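Local coordinates for protein 4-hydroxybutyrate CoA-transferase (PDB 3EH7) that probably transfers coenzyme A from an acyl-CoA to a carboxylate such as acetate, at residues A[209-214]-A[351-356]; A[238-243]-A[305-310]; A[226-231]-A[249-254]; A[263-268]-A[295-300]; A[197-202]-A[220-225]. One frame throughout, in Å; residues are numbered along the deposited sequence.

Interaction 1: residues A[209-214]-A[351-356]; sequences LIEDGA and SKNGKS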
# COMPACT_ATOMS: atom_id res chain seq x y z
N LEU A 209 8.95 20.55 -9.10
CA LEU A 209 9.34 19.36 -8.35
C LEU A 209 10.02 18.33 -9.27
O LEU A 209 10.50 17.28 -8.79
CB LEU A 209 8.11 18.78 -7.63
CG LEU A 209 7.49 19.63 -6.52
CD1 LEU A 209 6.22 18.95 -5.97
CD2 LEU A 209 8.48 19.89 -5.38
N ILE A 210 10.09 18.64 -10.56
CA ILE A 210 10.65 17.75 -11.56
C ILE A 210 12.03 18.22 -11.96
O ILE A 210 12.19 19.32 -12.52
CB ILE A 210 9.75 17.69 -12.81
CG1 ILE A 210 8.43 17.03 -12.45
CG2 ILE A 210 10.49 16.94 -13.98
CD1 ILE A 210 7.34 17.10 -13.48
N GLU A 211 13.05 17.42 -11.65
CA GLU A 211 14.42 17.76 -11.98
C GLU A 211 14.84 17.05 -13.26
O GLU A 211 14.17 16.12 -13.73
CB GLU A 211 15.36 17.34 -10.87
CG GLU A 211 15.11 18.02 -9.53
CD GLU A 211 15.64 17.17 -8.38
OE1 GLU A 211 14.92 16.25 -7.91
OE2 GLU A 211 16.80 17.40 -7.96
N ASP A 212 15.96 17.51 -13.82
CA ASP A 212 16.47 16.93 -15.04
C ASP A 212 16.68 15.47 -14.80
O ASP A 212 17.15 15.09 -13.74
CB ASP A 212 17.82 17.54 -15.40
CG ASP A 212 17.71 18.96 -15.88
OD1 ASP A 212 16.66 19.38 -16.42
OD2 ASP A 212 18.71 19.65 -15.71
N GLY A 213 16.33 14.66 -15.77
CA GLY A 213 16.52 13.23 -15.68
C GLY A 213 15.39 12.47 -15.02
O GLY A 213 15.49 11.25 -14.88
N ALA A 214 14.33 13.17 -14.59
CA ALA A 214 13.22 12.50 -13.90
C ALA A 214 12.52 11.55 -14.87
O ALA A 214 12.50 11.79 -16.08
CB ALA A 214 12.21 13.49 -13.34
N SER A 351 11.44 4.38 -5.49
CA SER A 351 12.33 4.89 -6.52
C SER A 351 13.37 5.74 -5.85
O SER A 351 13.03 6.52 -4.96
CB SER A 351 11.57 5.79 -7.50
OG SER A 351 12.44 6.38 -8.46
N LYS A 352 14.62 5.62 -6.29
CA LYS A 352 15.68 6.51 -5.82
C LYS A 352 15.30 7.96 -6.10
O LYS A 352 14.98 8.30 -7.24
CB LYS A 352 17.01 6.16 -6.48
CG LYS A 352 18.20 7.03 -5.96
CD LYS A 352 19.51 6.67 -6.61
CE LYS A 352 20.64 7.69 -6.22
NZ LYS A 352 21.19 8.51 -7.39
N ASN A 353 15.28 8.77 -5.05
CA ASN A 353 14.83 10.16 -5.08
C ASN A 353 13.41 10.31 -5.67
O ASN A 353 13.09 11.33 -6.26
CB ASN A 353 15.83 11.02 -5.86
CG ASN A 353 15.44 12.50 -5.93
OD1 ASN A 353 14.88 13.06 -4.98
ND2 ASN A 353 15.73 13.14 -7.07
N GLY A 354 12.57 9.29 -5.50
CA GLY A 354 11.20 9.33 -5.98
C GLY A 354 10.28 10.31 -5.25
O GLY A 354 10.51 10.64 -4.08
N LYS A 355 9.24 10.77 -5.96
CA LYS A 355 8.26 11.73 -5.44
C LYS A 355 6.92 11.34 -5.99
O LYS A 355 6.86 10.96 -7.12
CB LYS A 355 8.52 13.14 -5.99
CG LYS A 355 9.93 13.65 -5.79
CD LYS A 355 10.10 15.14 -6.12
CE LYS A 355 11.57 15.45 -6.18
NZ LYS A 355 11.91 16.87 -6.47
N SER A 356 5.85 11.41 -5.20
CA SER A 356 4.54 11.40 -5.76
C SER A 356 3.83 12.67 -5.34
O SER A 356 4.01 13.20 -4.23
CB SER A 356 3.75 10.17 -5.35
OG SER A 356 3.31 10.26 -4.04
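Lys355 reaches over to the backbone at Leu209 and to the carboxylate of Glu211 with a side chain that is extended beyond CG. From its CB, which heads toward 209-214, the aliphatic part runs outward and also touches Tyr391. CD is the first atom to meet the opposite segment, 3.4 Å from Leu209 O, and CE stays beside that carbonyl while coming to 3.9 Å from Glu211 OE1. At the tip, NZ donates to Leu209 O over 2.7 Å, approaching it 30° out of the carbonyl plane. The same ammonium forms a longer salt bridge with Glu211 OE1, 3.4 Å from NZ, in which the hydrogen bond is weak. Glu211 crosses the lysine at about a right angle. Its OE1 also takes a weak but nearly straight bond from Asn353 ND2 at 3.3 Å, with the amide plane standing almost perpendicular to the carboxylate; the stronger partner of that ND2 is Asn309 OD1. Type II turns, Glu211 to Ala214 and Ser351 to Gly354, shape both segments. This surface contact lies where inner strands of a Rossmann-like alpha/beta sheet begin: a lysine opening strand 355-359 fastens the helix-to-strand connection that leads into strand 215-217, with strand 310-314 running between the two strands.

Interaction 2: residues A[238-243]-A[305-310]; sequences GIHTEM and AQNDNM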
# COMPACT_ATOMS: atom_id res chain seq x y z
N GLY A 238 12.32 11.03 -18.79
CA GLY A 238 11.89 9.73 -19.30
C GLY A 238 10.46 9.44 -18.93
O GLY A 238 9.87 10.13 -18.08
N ILE A 239 9.88 8.42 -19.57
CA ILE A 239 8.50 8.03 -19.31
C ILE A 239 8.36 6.56 -18.85
O ILE A 239 8.79 5.63 -19.53
CB ILE A 239 7.63 8.24 -20.57
CG1 ILE A 239 7.48 9.74 -20.88
CG2 ILE A 239 6.26 7.57 -20.41
CD1 ILE A 239 6.68 10.51 -19.85
N HIS A 240 7.77 6.40 -17.67
CA HIS A 240 7.28 5.11 -17.20
C HIS A 240 5.98 5.40 -16.48
O HIS A 240 5.94 5.87 -15.33
CB HIS A 240 8.27 4.34 -16.33
CG HIS A 240 7.77 2.98 -15.92
ND1 HIS A 240 8.35 1.80 -16.33
CD2 HIS A 240 6.70 2.62 -15.17
CE1 HIS A 240 7.68 0.78 -15.84
NE2 HIS A 240 6.67 1.25 -15.13
N THR A 241 4.91 5.16 -17.23
CA THR A 241 3.63 5.74 -16.93
C THR A 241 2.50 4.74 -17.16
O THR A 241 2.65 3.73 -17.84
CB THR A 241 3.43 6.98 -17.81
OG1 THR A 241 2.32 7.75 -17.31
CG2 THR A 241 3.23 6.58 -19.33
N GLU A 242 1.36 4.99 -16.54
CA GLU A 242 0.22 4.15 -16.82
C GLU A 242 -0.24 4.41 -18.26
O GLU A 242 -0.50 3.49 -19.05
CB GLU A 242 -0.91 4.39 -15.83
CG GLU A 242 -1.99 3.30 -15.91
CD GLU A 242 -3.07 3.50 -14.87
OE1 GLU A 242 -2.74 3.36 -13.68
OE2 GLU A 242 -4.23 3.80 -15.25
N MSE A 243 -0.35 5.69 -18.59
CA MSE A 243 -0.69 6.09 -19.94
C MSE A 243 -0.04 7.41 -20.27
O MSE A 243 0.37 8.13 -19.40
CB MSE A 243 -2.22 6.16 -20.11
CG MSE A 243 -2.89 7.20 -19.26
SE MSE A 243 -3.04 8.98 -20.05
CE MSE A 243 -4.28 8.60 -21.52
N ALA A 305 9.60 1.02 -9.25
CA ALA A 305 10.76 1.38 -8.39
C ALA A 305 12.13 1.26 -9.05
O ALA A 305 13.11 1.88 -8.58
CB ALA A 305 10.77 0.53 -7.11
N GLN A 306 12.24 0.45 -10.10
CA GLN A 306 13.51 0.26 -10.77
C GLN A 306 13.89 1.45 -11.66
O GLN A 306 15.01 1.48 -12.17
CB GLN A 306 13.47 -0.99 -11.63
CG GLN A 306 13.43 -2.28 -10.81
CD GLN A 306 13.09 -3.51 -11.64
OE1 GLN A 306 12.06 -4.15 -11.42
NE2 GLN A 306 13.99 -3.89 -12.53
N ASN A 307 12.95 2.39 -11.85
CA ASN A 307 13.20 3.65 -12.57
C ASN A 307 13.65 4.65 -11.55
O ASN A 307 12.85 5.04 -10.71
CB ASN A 307 11.89 4.21 -13.21
CG ASN A 307 11.30 3.30 -14.30
OD1 ASN A 307 10.42 2.46 -14.04
ND2 ASN A 307 11.77 3.46 -15.49
N ASP A 308 14.91 5.08 -11.59
CA ASP A 308 15.34 6.15 -10.67
C ASP A 308 14.60 7.46 -10.95
O ASP A 308 14.19 7.71 -12.08
CB ASP A 308 16.81 6.43 -10.77
CG ASP A 308 17.65 5.33 -10.19
OD1 ASP A 308 17.10 4.34 -9.71
OD2 ASP A 308 18.89 5.48 -10.22
N ASN A 309 14.49 8.29 -9.91
CA ASN A 309 13.93 9.64 -10.00
C ASN A 309 12.50 9.69 -10.55
O ASN A 309 12.17 10.53 -11.40
CB ASN A 309 14.87 10.53 -10.82
CG ASN A 309 16.26 10.58 -10.24
OD1 ASN A 309 16.46 11.10 -9.16
ND2 ASN A 309 17.25 10.05 -10.98
N MSE A 310 11.64 8.82 -10.01
CA MSE A 310 10.24 8.81 -10.39
C MSE A 310 9.61 10.10 -9.89
O MSE A 310 9.88 10.56 -8.77
CB MSE A 310 9.45 7.62 -9.80
CG MSE A 310 9.62 6.33 -10.49
SE MSE A 310 9.02 6.24 -12.30
CE MSE A 310 7.29 6.98 -12.07
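The imidazole of His240 has the side-chain amide of Asn307 over one face. The atom modelled as OD1 of Asn307 stands 3.1 Å above the ring plane, shifted toward the rim, and lies 3.2 Å from His240 ND1 and 3.3 Å from His240 CG. Ring and amide planes are inclined at 56°, so this is not a flat stack, and the amide is probably turned over in the model, which makes the identity of the atom facing ND1 uncertain. At the ring edge, His240 NE2 is hydrogen-bonded to Val298 O, which fixes the rotation of the imidazole. Thr215, Val303, Ile304 and Tyr344 also pack against this side chain. With CG anti to the backbone N (chi1 -177°), the ring is swung from strand 238-240 toward the loop 305-310. That strand is an inner strand of the parallel part of the mixed sheet in a Rossmann-like domain, bonded through its backbone to Leu216 on one neighbouring strand and Val270 on the other, while the loop joins helix 301-304 to strand 310-314. Met310, a selenomethionine, adds a van der Waals touch: its chain folds at both chi2 and chi3, and this bend carries CE to 3.7 Å from His240 O. Beyond the histidine, Thr241 OG1 donates to Met243 O over 2.9 Å, meeting that carbonyl from above its plane, and is also bonded to Leu218 N.

Interaction 3: residues A[226-231]-A[249-254]; sequences AALLFL and VELVRS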
# COMPACT_ATOMS: atom_id res chain seq x y z
N ALA A 226 -0.81 21.05 -18.24
CA ALA A 226 -0.23 22.29 -17.75
C ALA A 226 1.14 22.02 -17.14
O ALA A 226 2.06 22.84 -17.29
CB ALA A 226 -1.14 22.97 -16.73
N ALA A 227 1.28 20.91 -16.43
CA ALA A 227 2.59 20.53 -15.90
C ALA A 227 3.63 20.35 -17.02
O ALA A 227 4.73 20.87 -16.94
CB ALA A 227 2.48 19.24 -15.06
N LEU A 228 3.24 19.65 -18.09
CA LEU A 228 4.15 19.35 -19.19
C LEU A 228 4.55 20.64 -19.94
O LEU A 228 5.66 20.77 -20.44
CB LEU A 228 3.50 18.35 -20.16
CG LEU A 228 3.30 16.91 -19.68
CD1 LEU A 228 2.26 16.16 -20.48
CD2 LEU A 228 4.62 16.16 -19.68
N LEU A 229 3.62 21.59 -20.00
CA LEU A 229 3.89 22.85 -20.63
C LEU A 229 5.00 23.62 -19.91
O LEU A 229 5.70 24.41 -20.54
CB LEU A 229 2.61 23.72 -20.72
CG LEU A 229 1.58 23.41 -21.82
CD1 LEU A 229 0.57 24.54 -21.90
CD2 LEU A 229 2.20 23.19 -23.20
N PHE A 230 5.15 23.40 -18.60
CA PHE A 230 6.23 24.05 -17.87
C PHE A 230 7.50 23.25 -17.77
O PHE A 230 8.40 23.63 -17.04
CB PHE A 230 5.76 24.52 -16.49
CG PHE A 230 4.80 25.66 -16.58
CD1 PHE A 230 5.24 26.91 -16.96
CD2 PHE A 230 3.45 25.45 -16.35
CE1 PHE A 230 4.36 27.96 -17.09
CE2 PHE A 230 2.55 26.49 -16.47
CZ PHE A 230 3.01 27.76 -16.85
N LEU A 231 7.59 22.16 -18.53
CA LEU A 231 8.80 21.33 -18.57
C LEU A 231 9.67 21.52 -19.83
O LEU A 231 10.57 20.70 -20.09
CB LEU A 231 8.41 19.85 -18.43
CG LEU A 231 7.71 19.44 -17.12
CD1 LEU A 231 7.38 17.94 -17.14
CD2 LEU A 231 8.52 19.80 -15.87
N VAL A 249 3.98 13.41 -26.06
CA VAL A 249 4.55 13.29 -27.41
C VAL A 249 5.14 14.62 -27.88
O VAL A 249 6.16 14.65 -28.59
CB VAL A 249 3.51 12.81 -28.44
CG1 VAL A 249 4.07 12.93 -29.87
CG2 VAL A 249 3.04 11.39 -28.14
N GLU A 250 4.51 15.72 -27.49
CA GLU A 250 5.00 17.07 -27.85
C GLU A 250 6.37 17.29 -27.24
O GLU A 250 7.26 17.84 -27.88
CB GLU A 250 4.03 18.17 -27.41
CG GLU A 250 4.55 19.58 -27.69
CD GLU A 250 3.67 20.69 -27.09
OE1 GLU A 250 2.73 20.39 -26.29
OE2 GLU A 250 3.94 21.86 -27.40
N LEU A 251 6.57 16.85 -26.00
CA LEU A 251 7.88 16.98 -25.37
C LEU A 251 8.89 15.99 -25.92
O LEU A 251 10.10 16.22 -25.81
CB LEU A 251 7.79 16.89 -23.85
CG LEU A 251 7.34 18.15 -23.11
CD1 LEU A 251 7.07 17.80 -21.66
CD2 LEU A 251 8.36 19.24 -23.18
N VAL A 252 8.45 14.88 -26.50
CA VAL A 252 9.39 14.00 -27.17
C VAL A 252 9.87 14.71 -28.43
O VAL A 252 11.07 14.83 -28.67
CB VAL A 252 8.80 12.65 -27.56
CG1 VAL A 252 9.78 11.90 -28.50
CG2 VAL A 252 8.45 11.82 -26.30
N ARG A 253 8.92 15.20 -29.23
CA ARG A 253 9.26 15.83 -30.50
C ARG A 253 10.16 17.02 -30.28
O ARG A 253 11.01 17.31 -31.10
CB ARG A 253 7.99 16.22 -31.26
CG ARG A 253 7.27 15.02 -31.83
CD ARG A 253 5.95 15.41 -32.43
NE ARG A 253 5.38 14.34 -33.25
CZ ARG A 253 4.07 14.16 -33.47
NH1 ARG A 253 3.66 13.17 -34.24
NH2 ARG A 253 3.17 14.97 -32.93
N SER A 254 10.01 17.70 -29.15
CA SER A 254 10.87 18.85 -28.88
C SER A 254 12.19 18.53 -28.18
O SER A 254 12.94 19.45 -27.84
CB SER A 254 10.10 19.86 -28.03
OG SER A 254 9.71 19.26 -26.83
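Glu250, which borders Leu229 through its side chain, has a backbone O gripped twice at the end of its helix: Ser254 N and Ser254 OG both donate to it, each over 3.0 Å. The hydroxyl arrives with only a 17° tilt from the carbonyl plane. Helix 246-253 here packs on helix 222-229, the two belonging to successive beta-alpha-beta crossovers, 215-217 to 238-240 and 238-240 to 269-271, of a Rossmann-like fold. Leu251 carries the contact. Its chi2 of 169° continues the chain outward, making CD1 the leading methyl. That methyl enters the last turn of the other helix, 3.6 Å from Leu228 CD2 and 3.5 Å from Leu228 O, a carbonyl that accepts a bond from Leu231 N. The two leucine side chains meet at a slant rather than alongside, and Leu231 closes the same small apolar patch by bringing its CB to 4.1 Å from Leu251 CD1. Val256 and Ile257 also touch the buried Leu251. Toward the surface, the carboxylate of Glu250 has a weak, long ion pair with Lys232, while Leu229, exposed at the surface, adds a touch of its CD2, 4.2 Å from Glu250 OE1.

Interaction 4: residues A[263-268]-A[295-300]; sequences TLHPGK and VDYVND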
# COMPACT_ATOMS: atom_id res chain seq x y z
N THR A 263 16.84 4.23 -15.89
CA THR A 263 17.55 3.06 -15.44
C THR A 263 16.80 1.77 -15.77
O THR A 263 17.31 0.69 -15.54
CB THR A 263 17.81 3.17 -13.95
OG1 THR A 263 16.55 3.43 -13.30
CG2 THR A 263 18.83 4.33 -13.69
N LEU A 264 15.59 1.90 -16.30
CA LEU A 264 14.84 0.77 -16.82
C LEU A 264 14.31 1.19 -18.18
O LEU A 264 13.80 2.29 -18.31
CB LEU A 264 13.66 0.41 -15.89
CG LEU A 264 12.95 -0.91 -16.20
CD1 LEU A 264 13.85 -2.15 -15.87
CD2 LEU A 264 11.61 -0.97 -15.45
N HIS A 265 14.42 0.32 -19.17
CA HIS A 265 13.97 0.60 -20.52
C HIS A 265 14.45 1.96 -21.01
O HIS A 265 13.63 2.81 -21.35
CB HIS A 265 12.45 0.48 -20.62
CG HIS A 265 11.95 -0.87 -20.23
ND1 HIS A 265 12.25 -2.02 -20.95
CD2 HIS A 265 11.24 -1.28 -19.15
CE1 HIS A 265 11.72 -3.07 -20.34
NE2 HIS A 265 11.10 -2.65 -19.24
N PRO A 266 15.79 2.16 -21.04
CA PRO A 266 16.36 3.42 -21.47
C PRO A 266 16.00 3.74 -22.90
O PRO A 266 15.90 2.84 -23.74
CB PRO A 266 17.86 3.24 -21.29
CG PRO A 266 18.07 1.78 -21.28
CD PRO A 266 16.83 1.17 -20.71
N GLY A 267 15.73 5.02 -23.15
CA GLY A 267 15.33 5.50 -24.46
C GLY A 267 13.92 5.15 -24.90
O GLY A 267 13.55 5.47 -26.02
N LYS A 268 13.13 4.51 -24.05
CA LYS A 268 11.79 4.08 -24.42
C LYS A 268 10.73 4.77 -23.60
O LYS A 268 10.96 5.06 -22.43
CB LYS A 268 11.63 2.56 -24.23
CG LYS A 268 12.73 1.68 -24.87
CD LYS A 268 12.70 1.72 -26.39
CE LYS A 268 13.82 0.85 -26.98
NZ LYS A 268 13.75 -0.53 -26.44
N VAL A 295 -0.47 -4.53 -17.54
CA VAL A 295 -0.48 -3.69 -16.36
C VAL A 295 0.25 -4.33 -15.15
O VAL A 295 0.78 -3.60 -14.30
CB VAL A 295 -1.92 -3.23 -16.01
CG1 VAL A 295 -2.82 -4.45 -15.55
CG2 VAL A 295 -1.87 -2.09 -14.96
N ASP A 296 0.29 -5.68 -15.09
CA ASP A 296 0.98 -6.35 -14.01
C ASP A 296 2.49 -6.18 -14.09
O ASP A 296 3.19 -6.47 -13.13
CB ASP A 296 0.60 -7.84 -13.90
CG ASP A 296 0.87 -8.62 -15.17
OD1 ASP A 296 0.67 -8.11 -16.28
OD2 ASP A 296 1.23 -9.79 -15.04
N TYR A 297 3.00 -5.73 -15.24
CA TYR A 297 4.38 -5.34 -15.34
C TYR A 297 4.53 -3.85 -15.06
O TYR A 297 5.21 -3.45 -14.09
CB TYR A 297 4.96 -5.73 -16.71
CG TYR A 297 6.40 -5.33 -16.89
CD1 TYR A 297 7.43 -6.08 -16.32
CD2 TYR A 297 6.74 -4.19 -17.61
CE1 TYR A 297 8.76 -5.71 -16.47
CE2 TYR A 297 8.05 -3.82 -17.78
CZ TYR A 297 9.05 -4.58 -17.22
OH TYR A 297 10.33 -4.18 -17.38
N VAL A 298 3.84 -3.02 -15.84
CA VAL A 298 4.06 -1.55 -15.78
C VAL A 298 3.73 -0.93 -14.43
O VAL A 298 4.48 -0.05 -13.94
CB VAL A 298 3.34 -0.79 -16.91
CG1 VAL A 298 3.63 0.76 -16.85
CG2 VAL A 298 3.71 -1.37 -18.28
N ASN A 299 2.62 -1.36 -13.82
CA ASN A 299 2.11 -0.73 -12.62
C ASN A 299 2.57 -1.44 -11.34
O ASN A 299 2.15 -1.10 -10.25
CB ASN A 299 0.56 -0.69 -12.64
CG ASN A 299 -0.02 0.53 -13.33
OD1 ASN A 299 0.41 0.91 -14.42
ND2 ASN A 299 -1.08 1.08 -12.74
N ASP A 300 3.39 -2.47 -11.47
CA ASP A 300 3.87 -3.17 -10.29
C ASP A 300 4.81 -2.20 -9.55
O ASP A 300 5.77 -1.72 -10.12
CB ASP A 300 4.64 -4.39 -10.69
CG ASP A 300 5.05 -5.24 -9.49
OD1 ASP A 300 5.35 -4.72 -8.38
OD2 ASP A 300 5.08 -6.44 -9.67
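His265 and Tyr297 point at each other from opposite directions and meet by their polar edges. A short hydrogen bond of 2.5 Å joins His265 NE2 to Tyr297 OH; either atom could be the donor. The bond lies near the plane of both rings, and Tyr297 CZ is also in the imidazole plane, 3.5 Å from His265 NE2. Around this axis the rings are strongly twisted, with planes 71° apart and centroids separated by 5.7 Å, so neither covers the face of the other: the pair is held rim to rim by the polar bond and not by stacking. The tyrosine spans about half of the gap between the two CA atoms, the histidine much of the rest. The tyrosine CG lies anti to the backbone N (chi1 179°), sending the phenol straight out from the short helix 295-298 toward the loop. Leu264 arrives from the loop side too, its CD2 lying 4.0 Å from Tyr297 OH, and both Leu264 and Tyr297 rest on Val303. The histidine starts a type II turn that ends at Lys268, closed by a bond of 3.2 Å from Lys268 N to His265 O; that carbonyl also receives Lys262 NZ. At the far end of 295-300, Asp300 caps helix 301-304 and packs on Trp350 of the second subunit. The contact thus ties the loop leading into strand 269-271 to the short helix that follows strand 290-292, the neighbouring parallel strand.

Interaction 5: residues A[197-202]-A[220-225]; sequences EVEEAI and IGAIPD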
# COMPACT_ATOMS: atom_id res chain seq x y z
N GLU A 197 -6.20 29.44 -15.35
CA GLU A 197 -5.11 29.95 -14.52
C GLU A 197 -4.88 29.08 -13.25
O GLU A 197 -3.77 28.99 -12.76
CB GLU A 197 -5.29 31.45 -14.21
CG GLU A 197 -5.75 31.80 -12.79
CD GLU A 197 -5.74 33.32 -12.52
OE1 GLU A 197 -6.42 34.08 -13.25
OE2 GLU A 197 -5.03 33.75 -11.58
N VAL A 198 -5.94 28.45 -12.74
CA VAL A 198 -5.80 27.50 -11.64
C VAL A 198 -4.89 26.36 -12.11
O VAL A 198 -3.90 26.05 -11.46
CB VAL A 198 -7.17 26.97 -11.13
CG1 VAL A 198 -7.00 25.67 -10.36
CG2 VAL A 198 -7.86 28.01 -10.23
N GLU A 199 -5.20 25.77 -13.27
CA GLU A 199 -4.42 24.65 -13.78
C GLU A 199 -2.99 25.05 -14.12
O GLU A 199 -2.04 24.30 -13.92
CB GLU A 199 -5.08 24.05 -15.02
CG GLU A 199 -6.36 23.31 -14.73
CD GLU A 199 -7.57 24.23 -14.62
OE1 GLU A 199 -7.50 25.41 -15.03
OE2 GLU A 199 -8.61 23.77 -14.13
N GLU A 200 -2.85 26.25 -14.62
CA GLU A 200 -1.53 26.76 -14.92
C GLU A 200 -0.67 26.88 -13.66
O GLU A 200 0.50 26.49 -13.67
CB GLU A 200 -1.64 28.12 -15.61
CG GLU A 200 -0.34 28.57 -16.23
CD GLU A 200 -0.36 30.02 -16.69
OE1 GLU A 200 -1.38 30.72 -16.45
OE2 GLU A 200 0.65 30.47 -17.26
N ALA A 201 -1.25 27.43 -12.61
CA ALA A 201 -0.58 27.56 -11.31
C ALA A 201 -0.17 26.19 -10.77
O ALA A 201 0.96 26.02 -10.30
CB ALA A 201 -1.49 28.30 -10.29
N ILE A 202 -1.07 25.21 -10.86
CA ILE A 202 -0.77 23.82 -10.41
C ILE A 202 0.40 23.25 -11.24
O ILE A 202 1.37 22.72 -10.69
CB ILE A 202 -2.01 22.88 -10.48
CG1 ILE A 202 -3.12 23.38 -9.53
CG2 ILE A 202 -1.62 21.41 -10.13
CD1 ILE A 202 -4.52 22.87 -9.86
N ILE A 220 -3.99 12.51 -18.18
CA ILE A 220 -4.56 13.45 -19.13
C ILE A 220 -5.45 14.44 -18.40
O ILE A 220 -5.84 14.22 -17.23
CB ILE A 220 -5.38 12.74 -20.25
CG1 ILE A 220 -6.37 11.74 -19.65
CG2 ILE A 220 -4.44 12.09 -21.23
CD1 ILE A 220 -7.50 11.38 -20.60
N GLY A 221 -5.76 15.53 -19.08
CA GLY A 221 -6.53 16.60 -18.46
C GLY A 221 -5.67 17.85 -18.34
O GLY A 221 -4.44 17.82 -18.60
N ALA A 222 -6.32 18.94 -17.93
CA ALA A 222 -5.70 20.25 -17.93
C ALA A 222 -4.47 20.31 -17.02
O ALA A 222 -3.47 20.98 -17.35
CB ALA A 222 -6.72 21.33 -17.56
N ILE A 223 -4.51 19.59 -15.90
CA ILE A 223 -3.42 19.64 -14.88
C ILE A 223 -2.14 19.01 -15.40
O ILE A 223 -1.08 19.65 -15.41
CB ILE A 223 -3.91 19.06 -13.51
CG1 ILE A 223 -4.76 20.12 -12.80
CG2 ILE A 223 -2.74 18.67 -12.60
CD1 ILE A 223 -5.58 19.57 -11.64
N PRO A 224 -2.21 17.75 -15.84
CA PRO A 224 -0.99 17.18 -16.37
C PRO A 224 -0.48 17.90 -17.62
O PRO A 224 0.71 18.05 -17.77
CB PRO A 224 -1.40 15.74 -16.69
CG PRO A 224 -2.86 15.72 -16.65
CD PRO A 224 -3.28 16.76 -15.72
N ASP A 225 -1.38 18.35 -18.49
CA ASP A 225 -0.99 19.11 -19.68
C ASP A 225 -0.26 20.38 -19.25
O ASP A 225 0.78 20.74 -19.82
CB ASP A 225 -2.21 19.48 -20.53
CG ASP A 225 -2.80 18.28 -21.26
OD1 ASP A 225 -2.16 17.19 -21.31
OD2 ASP A 225 -3.93 18.42 -21.77
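Helices 197-208 and 222-229 approach closely, with Glu199 CA only 5.2 Å from Ile223 CA, and alanine, isoleucine and the stem of a glutamate fill the interface. The two helices stand before and after strand 215-217 of the parallel part of the Rossmann-like sheet, the second being the crossover helix that leads on to strand 238-240. Ala222, in the first turn of its helix, fits against the stem of Glu199: Ala222 CB lies 3.5 Å from Glu199 CG, and 4.1 Å from Glu199 CB. The glutamate touches through its methylenes, because its chain turns sharply at chi2 (83°) and carries the carboxylate aside, where OE1 makes a weak hydrogen bond to Gly196 N just before the segment. The same CG also reaches Ile223 CG1, 4.1 Å away, the two side chains crossing at about a right angle. One turn further along the first helix, Ile202 meets Ile223 through both of its branches. Their CG2 methyls are 3.9 Å apart, and Ile202 CD1 sits beside the end of the longer branch of Ile223. Both isoleucines also touch Ala359 of strand 355-359, which places this apolar part of the contact against the sheet, while Glu199 and Ala222 remain partly exposed. Gly221 holds the N-cap position of the second helix with a positive phi of 114°, a conformation readily adopted by glycine; its own O accepts from Asp225 N over 3.1 Å.

From the N terminus, interaction 5 closes first, a short loop joining the helices on either side of strand 215-217 in the chain. Before it closes, interaction 1 has opened at 209-214, so the two cross; interaction 1 ends only at 351-356 and encloses the other three. Interaction 3 pairs consecutive crossover helices and shares helix 222-229 with interaction 5. Interaction 2 opens inside its loop, crossing it, and closes at 305-310, with interaction 4 nested within. Interactions 1, 2 and 4 form a continuous group, linked by bonds Ser351 OG to Asn307 O and Thr263 OG1 to Gln306 O, that ties the sheet to its surrounding loops.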